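Local coordinates for protein AtxE2 (Asticcacaulis excentricus, PDB 5TXE) that hydrolyses the isopeptide bond of the lasso peptides astexin-2 and astexin-3, converting the threaded substrates to linear peptides, at residues Ile100-Gly105 with Trp154-Lys159; Leu431-Val436 with Ala519-Thr524. The protein carries 1 engineered substitution. All coordinates share one frame; numbering follows the deposited sequence.

Interaction 1. Residues Ile100-Gly105 with Trp154-Lys159; sequences IDVDVG and WRASVK
V102 carries most of the contact between I100-G105 and W154-K159, lying against backbone carbonyls and one methyl group of W154-K159. Its CB sits 3.5 Å from the carbonyl oxygen of S157. CG1, anti to the V102 carbonyl carbon, comes 3.6 Å from V158 O, while the other branch, CG2, meets the methyl CB of A156 at 4.1 Å. The A156 methyl CB also lies 3.8 Å from V102 O. At the solvent-exposed end, I100 makes a looser contact, its CG2 resting 3.9 Å from K159 O.

No hydrogen bond joins the two strands, whose axes approach to 6.6 Å at 153° between their directions. They belong to neighbouring antiparallel sheets of the non-catalytic part of the chain, consistent with adjacent blades of the beta-propeller known from the prolyl oligopeptidase family. Strand 100-104 pairs instead with strand 83-92, where V102 and D103 both face M88 in a classic beta bulge. The bulge brings two successive side chains, V102 and D103, toward W154-K159.

D103 brings the only charged group to touch the other segment, without a hydrogen bond across it. With CG anti to the backbone N (chi1 -175°), its carboxylate reaches W154, and OD2 stands 3.8 Å from CE3 of the indole, obliquely placed; the two side chains cross at about a right angle, yet carboxylate and ring planes are only 22° apart. The polar partners of OD2 lie outside the contact, on strand 140-147: a hydrogen bond with the Y143 hydroxyl and a salt bridge to R145, whose positive charge also forms a cation-pi contact with W154. The other oxygen, OD1, accepts a weak bond from V104 N within its own strand.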
ATOM      1  N   ILE A 100      11.041  18.575 -16.752  1.00 34.96           N
ATOM      2  CA  ILE A 100      10.352  19.827 -16.710  1.00 40.61           C
ATOM      3  C   ILE A 100       9.102  19.638 -15.833  1.00 42.40           C
ATOM      4  O   ILE A 100       8.363  18.690 -16.046  1.00 32.25           O
ATOM      5  CB  ILE A 100       9.792  20.200 -18.133  1.00 45.75           C
ATOM      6  CG1 ILE A 100      10.907  20.507 -19.134  1.00 53.37           C
ATOM      7  CG2 ILE A 100       8.856  21.397 -18.061  1.00 46.53           C
ATOM      8  CD1 ILE A 100      11.977  21.416 -18.567  1.00 57.37           C
ATOM      9  N   ASP A 101       8.819  20.569 -14.927  1.00 38.91           N
ATOM     10  CA  ASP A 101       7.531  20.597 -14.224  1.00 40.18           C
ATOM     11  C   ASP A 101       6.522  21.256 -15.120  1.00 39.66           C
ATOM     12  O   ASP A 101       6.686  22.411 -15.462  1.00 44.68           O
ATOM     13  CB  ASP A 101       7.682  21.382 -12.925  1.00 39.61           C
ATOM     14  CG  ASP A 101       8.586  20.660 -11.903  1.00 43.61           C
ATOM     15  OD1 ASP A 101       8.690  19.415 -11.940  1.00 46.09           O
ATOM     16  OD2 ASP A 101       9.192  21.330 -11.024  1.00 46.88           O
ATOM     17  N   VAL A 102       5.463  20.565 -15.503  1.00 35.05           N
ATOM     18  CA  VAL A 102       4.459  21.187 -16.345  1.00 33.09           C
ATOM     19  C   VAL A 102       3.215  21.645 -15.586  1.00 33.28           C
ATOM     20  O   VAL A 102       2.305  22.248 -16.185  1.00 30.34           O
ATOM     21  CB  VAL A 102       4.025  20.251 -17.500  1.00 36.92           C
ATOM     22  CG1 VAL A 102       5.220  19.843 -18.328  1.00 38.05           C
ATOM     23  CG2 VAL A 102       3.319  18.991 -17.014  1.00 37.62           C
ATOM     24  N   ASP A 103       3.123  21.291 -14.302  1.00 31.43           N
ATOM     25  CA  ASP A 103       2.098  21.814 -13.387  1.00 31.65           C
ATOM     26  C   ASP A 103       2.648  21.607 -11.988  1.00 33.53           C
ATOM     27  O   ASP A 103       3.452  20.693 -11.774  1.00 29.73           O
ATOM     28  CB  ASP A 103       0.760  21.062 -13.507  1.00 33.93           C
ATOM     29  CG  ASP A 103      -0.357  21.695 -12.639  1.00 34.41           C
ATOM     30  OD1 ASP A 103      -0.241  22.905 -12.332  1.00 34.45           O
ATOM     31  OD2 ASP A 103      -1.363  21.000 -12.274  1.00 35.03           O
ATOM     32  N   VAL A 104       2.306  22.505 -11.075  1.00 31.37           N
ATOM     33  CA  VAL A 104       2.668  22.383  -9.695  1.00 31.88           C
ATOM     34  C   VAL A 104       1.406  22.725  -8.936  1.00 31.27           C
ATOM     35  O   VAL A 104       0.698  23.677  -9.282  1.00 30.59           O
ATOM     36  CB  VAL A 104       3.766  23.357  -9.280  1.00 36.82           C
ATOM     37  CG1 VAL A 104       4.031  23.264  -7.760  1.00 38.98           C
ATOM     38  CG2 VAL A 104       5.064  23.056 -10.021  1.00 34.17           C
ATOM     39  N   GLY A 105       1.069  21.923  -7.939  1.00 29.67           N
ATOM     40  CA  GLY A 105      -0.110  22.225  -7.092  1.00 27.05           C
ATOM     41  C   GLY A 105      -1.145  21.117  -7.003  1.00 28.96           C
ATOM     42  O   GLY A 105      -1.050  20.059  -7.635  1.00 26.03           O
ATOM     43  N   TRP A 154      -7.553  18.836 -15.343  1.00 26.81           N
ATOM     44  CA  TRP A 154      -6.677  19.872 -15.722  1.00 31.71           C
ATOM     45  C   TRP A 154      -6.010  19.476 -17.039  1.00 32.19           C
ATOM     46  O   TRP A 154      -5.863  18.305 -17.344  1.00 30.75           O
ATOM     47  CB  TRP A 154      -5.592  20.137 -14.652  1.00 30.78           C
ATOM     48  CG  TRP A 154      -6.096  20.922 -13.434  1.00 30.95           C
ATOM     49  CD1 TRP A 154      -7.133  20.589 -12.649  1.00 31.34           C
ATOM     50  CD2 TRP A 154      -5.569  22.136 -12.911  1.00 29.48           C
ATOM     51  NE1 TRP A 154      -7.308  21.530 -11.666  1.00 31.97           N
ATOM     52  CE2 TRP A 154      -6.345  22.482 -11.794  1.00 31.66           C
ATOM     53  CE3 TRP A 154      -4.498  22.971 -13.275  1.00 33.84           C
ATOM     54  CZ2 TRP A 154      -6.090  23.612 -11.013  1.00 31.46           C
ATOM     55  CZ3 TRP A 154      -4.268  24.124 -12.518  1.00 33.14           C
ATOM     56  CH2 TRP A 154      -5.077  24.439 -11.414  1.00 30.74           C
ATOM     57  N   ARG A 155      -5.591  20.499 -17.773  1.00 33.00           N
ATOM     58  CA  ARG A 155      -4.872  20.374 -19.030  1.00 34.95           C
ATOM     59  C   ARG A 155      -3.585  21.125 -18.954  1.00 29.16           C
ATOM     60  O   ARG A 155      -3.581  22.275 -18.587  1.00 34.22           O
ATOM     61  CB  ARG A 155      -5.729  20.964 -20.124  1.00 39.54           C
ATOM     62  CG  ARG A 155      -5.059  20.985 -21.486  1.00 46.08           C
ATOM     63  CD  ARG A 155      -6.074  21.540 -22.442  1.00 53.04           C
ATOM     64  NE  ARG A 155      -5.525  21.635 -23.772  1.00 67.08           N
ATOM     65  CZ  ARG A 155      -4.972  22.732 -24.263  1.00 76.07           C
ATOM     66  NH1 ARG A 155      -4.908  23.837 -23.518  1.00 76.32           N
ATOM     67  NH2 ARG A 155      -4.477  22.718 -25.501  1.00 71.67           N
ATOM     68  N   ALA A 156      -2.488  20.485 -19.260  1.00 31.05           N
ATOM     69  CA  ALA A 156      -1.182  21.106 -19.163  1.00 32.76           C
ATOM     70  C   ALA A 156      -0.441  21.064 -20.521  1.00 41.28           C
ATOM     71  O   ALA A 156      -0.476  20.058 -21.211  1.00 49.55           O
ATOM     72  CB  ALA A 156      -0.329  20.407 -18.124  1.00 27.66           C
ATOM     73  N   SER A 157       0.304  22.124 -20.840  1.00 46.82           N
ATOM     74  CA  SER A 157       1.201  22.125 -22.001  1.00 49.32           C
ATOM     75  C   SER A 157       2.488  21.417 -21.661  1.00 45.73           C
ATOM     76  O   SER A 157       3.053  21.623 -20.595  1.00 54.53           O
ATOM     77  CB  SER A 157       1.471  23.556 -22.472  1.00 56.05           C
ATOM     78  OG  SER A 157       2.423  23.592 -23.508  1.00 62.07           O
ATOM     79  N   VAL A 158       2.980  20.567 -22.558  1.00 46.49           N
ATOM     80  CA  VAL A 158       4.110  19.689 -22.212  1.00 51.27           C
ATOM     81  C   VAL A 158       5.507  20.299 -22.265  1.00 59.20           C
ATOM     82  O   VAL A 158       6.454  19.677 -21.754  1.00 59.27           O
ATOM     83  CB  VAL A 158       4.164  18.391 -23.045  1.00 52.44           C
ATOM     84  CG1 VAL A 158       2.849  17.618 -22.951  1.00 54.77           C
ATOM     85  CG2 VAL A 158       4.555  18.690 -24.493  1.00 55.82           C
ATOM     86  N   LYS A 159       5.697  21.496 -22.804  1.00 60.35           N
ATOM     87  CA  LYS A 159       7.046  22.079 -22.652  1.00 71.90           C
ATOM     88  C   LYS A 159       7.127  23.022 -21.421  1.00 73.35           C
ATOM     89  O   LYS A 159       8.184  23.614 -21.174  1.00 71.89           O
ATOM     90  CB  LYS A 159       7.590  22.716 -23.953  1.00 76.05           C
ATOM     91  CG  LYS A 159       8.454  21.784 -24.828  1.00 82.35           C
ATOM     92  CD  LYS A 159       8.408  22.145 -26.324  1.00 83.49           C
ATOM     93  CE  LYS A 159       8.602  20.900 -27.218  1.00 90.92           C
ATOM     94  NZ  LYS A 159       9.044  21.211 -28.617  1.00 90.38           N
TER

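Interaction 2. Residues Leu431-Val436 with Ala519-Thr524; sequences LPLVIV and ARVGLT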
ATOM      1  N   LEU A 431      22.318  -6.109  19.956  1.00 44.46           N
ATOM      2  CA  LEU A 431      21.428  -4.916  19.866  1.00 42.77           C
ATOM      3  C   LEU A 431      19.969  -5.147  20.310  1.00 36.79           C
ATOM      4  O   LEU A 431      19.475  -6.241  20.237  1.00 36.41           O
ATOM      5  CB  LEU A 431      21.378  -4.437  18.437  1.00 40.96           C
ATOM      6  CG  LEU A 431      22.723  -3.963  17.891  1.00 45.21           C
ATOM      7  CD1 LEU A 431      22.598  -3.826  16.404  1.00 43.25           C
ATOM      8  CD2 LEU A 431      23.177  -2.630  18.483  1.00 43.35           C
ATOM      9  N   PRO A 432      19.283  -4.090  20.760  1.00 33.85           N
ATOM     10  CA  PRO A 432      17.819  -4.189  20.827  1.00 30.77           C
ATOM     11  C   PRO A 432      17.260  -4.231  19.406  1.00 27.99           C
ATOM     12  O   PRO A 432      17.872  -3.745  18.456  1.00 29.80           O
ATOM     13  CB  PRO A 432      17.422  -2.925  21.567  1.00 34.04           C
ATOM     14  CG  PRO A 432      18.466  -1.920  21.168  1.00 33.65           C
ATOM     15  CD  PRO A 432      19.767  -2.735  21.082  1.00 32.95           C
ATOM     16  N   LEU A 433      16.147  -4.900  19.253  1.00 27.92           N
ATOM     17  CA  LEU A 433      15.541  -5.110  17.980  1.00 26.15           C
ATOM     18  C   LEU A 433      14.161  -4.476  17.907  1.00 28.80           C
ATOM     19  O   LEU A 433      13.347  -4.592  18.851  1.00 29.52           O
ATOM     20  CB  LEU A 433      15.378  -6.605  17.799  1.00 28.62           C
ATOM     21  CG  LEU A 433      14.691  -7.078  16.502  1.00 28.43           C
ATOM     22  CD1 LEU A 433      15.425  -6.715  15.247  1.00 30.13           C
ATOM     23  CD2 LEU A 433      14.462  -8.575  16.530  1.00 27.27           C
ATOM     24  N   VAL A 434      13.858  -3.889  16.761  1.00 27.44           N
ATOM     25  CA  VAL A 434      12.497  -3.420  16.483  1.00 26.91           C
ATOM     26  C   VAL A 434      12.014  -4.078  15.200  1.00 26.92           C
ATOM     27  O   VAL A 434      12.717  -4.081  14.180  1.00 27.53           O
ATOM     28  CB  VAL A 434      12.459  -1.890  16.324  1.00 25.72           C
ATOM     29  CG1 VAL A 434      11.083  -1.448  15.851  1.00 27.16           C
ATOM     30  CG2 VAL A 434      12.845  -1.234  17.638  1.00 25.73           C
ATOM     31  N   ILE A 435      10.808  -4.617  15.246  1.00 26.76           N
ATOM     32  CA  ILE A 435      10.201  -5.297  14.099  1.00 26.92           C
ATOM     33  C   ILE A 435       9.170  -4.371  13.441  1.00 25.59           C
ATOM     34  O   ILE A 435       8.272  -3.852  14.128  1.00 23.86           O
ATOM     35  CB  ILE A 435       9.543  -6.594  14.534  1.00 27.32           C
ATOM     36  CG1 ILE A 435      10.580  -7.517  15.188  1.00 29.63           C
ATOM     37  CG2 ILE A 435       8.937  -7.267  13.354  1.00 28.47           C
ATOM     38  CD1 ILE A 435       9.963  -8.692  15.916  1.00 30.92           C
ATOM     39  N   VAL A 436       9.349  -4.152  12.130  1.00 23.54           N
ATOM     40  CA  VAL A 436       8.472  -3.372  11.288  1.00 24.56           C
ATOM     41  C   VAL A 436       7.826  -4.343  10.281  1.00 28.72           C
ATOM     42  O   VAL A 436       8.533  -5.169   9.703  1.00 32.37           O
ATOM     43  CB  VAL A 436       9.224  -2.285  10.583  1.00 24.14           C
ATOM     44  CG1 VAL A 436       8.354  -1.498   9.641  1.00 25.94           C
ATOM     45  CG2 VAL A 436       9.850  -1.376  11.571  1.00 25.06           C
ATOM     46  N   ALA A 519      15.618 -10.349  25.041  1.00 32.04           N
ATOM     47  CA  ALA A 519      14.812  -9.721  26.071  1.00 35.87           C
ATOM     48  C   ALA A 519      14.469  -8.266  25.685  1.00 34.75           C
ATOM     49  O   ALA A 519      13.816  -7.607  26.485  1.00 31.36           O
ATOM     50  CB  ALA A 519      15.565  -9.735  27.413  1.00 34.33           C
ATOM     51  N   ARG A 520      15.004  -7.735  24.563  1.00 28.69           N
ATOM     52  CA  ARG A 520      14.765  -6.322  24.177  1.00 31.57           C
ATOM     53  C   ARG A 520      14.239  -6.169  22.753  1.00 28.14           C
ATOM     54  O   ARG A 520      14.825  -5.505  21.903  1.00 28.33           O
ATOM     55  CB  ARG A 520      15.994  -5.445  24.438  1.00 35.31           C
ATOM     56  CG  ARG A 520      16.404  -5.415  25.919  1.00 35.85           C
ATOM     57  CD  ARG A 520      17.457  -4.337  26.136  1.00 38.19           C
ATOM     58  NE  ARG A 520      18.753  -4.637  25.549  1.00 36.94           N
ATOM     59  CZ  ARG A 520      19.588  -3.743  24.998  1.00 40.89           C
ATOM     60  NH1 ARG A 520      19.262  -2.459  24.834  1.00 38.89           N
ATOM     61  NH2 ARG A 520      20.763  -4.154  24.540  1.00 39.58           N
ATOM     62  N   VAL A 521      13.105  -6.817  22.522  1.00 28.02           N
ATOM     63  CA  VAL A 521      12.469  -6.826  21.216  1.00 31.04           C
ATOM     64  C   VAL A 521      11.153  -6.042  21.206  1.00 28.87           C
ATOM     65  O   VAL A 521      10.226  -6.341  21.979  1.00 30.93           O
ATOM     66  CB  VAL A 521      12.184  -8.236  20.741  1.00 31.75           C
ATOM     67  CG1 VAL A 521      11.608  -8.197  19.356  1.00 29.90           C
ATOM     68  CG2 VAL A 521      13.479  -9.021  20.750  1.00 34.62           C
ATOM     69  N   GLY A 522      11.105  -5.083  20.293  1.00 27.54           N
ATOM     70  CA  GLY A 522       9.952  -4.252  20.071  1.00 28.14           C
ATOM     71  C   GLY A 522       9.213  -4.689  18.839  1.00 27.19           C
ATOM     72  O   GLY A 522       9.824  -5.141  17.872  1.00 26.66           O
ATOM     73  N   LEU A 523       7.894  -4.509  18.856  1.00 23.24           N
ATOM     74  CA  LEU A 523       7.081  -4.871  17.743  1.00 24.22           C
ATOM     75  C   LEU A 523       6.156  -3.712  17.340  1.00 26.42           C
ATOM     76  O   LEU A 523       5.555  -3.119  18.212  1.00 22.05           O
ATOM     77  CB  LEU A 523       6.250  -6.085  18.108  1.00 23.36           C
ATOM     78  CG  LEU A 523       5.308  -6.624  17.085  1.00 23.97           C
ATOM     79  CD1 LEU A 523       6.052  -7.191  15.877  1.00 26.31           C
ATOM     80  CD2 LEU A 523       4.457  -7.719  17.707  1.00 27.19           C
ATOM     81  N   THR A 524       6.046  -3.449  16.023  1.00 24.85           N
ATOM     82  CA  THR A 524       5.187  -2.422  15.497  1.00 24.00           C
ATOM     83  C   THR A 524       4.198  -3.071  14.531  1.00 25.69           C
ATOM     84  O   THR A 524       4.466  -4.111  13.987  1.00 23.71           O
ATOM     85  CB  THR A 524       5.914  -1.318  14.729  1.00 23.07           C
ATOM     86  OG1 THR A 524       6.496  -1.832  13.537  1.00 23.15           O
ATOM     87  CG2 THR A 524       6.985  -0.713  15.545  1.00 24.65           C
TER
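T524 turns its side chain across the end of strand 431-436, with OG1 donating a hydrogen bond to I435 O (2.8 Å) in the carbonyl plane, on a lone pair. The same oxygen accepts T524 N nearly along the C=O axis, so one residue grips it twice. OG1 lies between the backbone N and the carbonyl carbon (chi1 66°), which carries it over to I435 O and leaves CG2 to meet V434 CG1 at about a right angle. A valine in place of T524, lacking the hydroxyl, would probably leave I435 O less firmly held, with the T524 N bond its one remaining grip from this residue.

On the face away from V434, I435 leans obliquely over both neighbours: CD1 reaches V521 CG1 at 3.8 Å, and CB and CG2 meet L523 CD1. L433 and V521 run side by side, CD2 to CG1 at 4.0 Å. Helix 494-512 covers I435 and V521 through I507. At the other end P432 and R520 also lie side by side, P432 CB sitting 3.8 Å above one guanidinium face, toward its rim; the charge is held by D517 at NE, and NH1 bonds L661 O.

Between these side chains the strands pair in parallel, in the central sheet of the alpha/beta-hydrolase fold. L433 N bonds R520 O, G522 N bonds L433 O at 2.7 Å, nearly straight at the hydrogen (176°), and I435 N bonds G522 O at 2.9 Å. G522 puts no side chain beside V434. Strand 521-525 leads to the nucleophile position, an engineered alanine (A527) here, and V436 precedes the catalytically important Y438 by two residues. Together these bonds and buried apolar contacts are consistent with a firmly held strand pair leading to the nucleophile position and Y438.

From the N terminus, the chain first closes interaction 1, when W154-K159 comes back beside I100-G105 after 48 intervening residues with no helix, joining two successive antiparallel sheets. It then runs through four more four-stranded antiparallel sheets and the first two strands of the mixed sheet, 401-408 and 414-421, before strand 431-436 opens interaction 2. That contact closes 82 residues later, after strand 463-467 and the long helix 494-512. The two loops neither nest nor cross: they stand in series, on opposite sides of the chain's centre, with contact centres about 45 Å apart. Interaction 1 thus ties probable propeller blades together, and interaction 2 neighbouring strands in the core of the hydrolase domain.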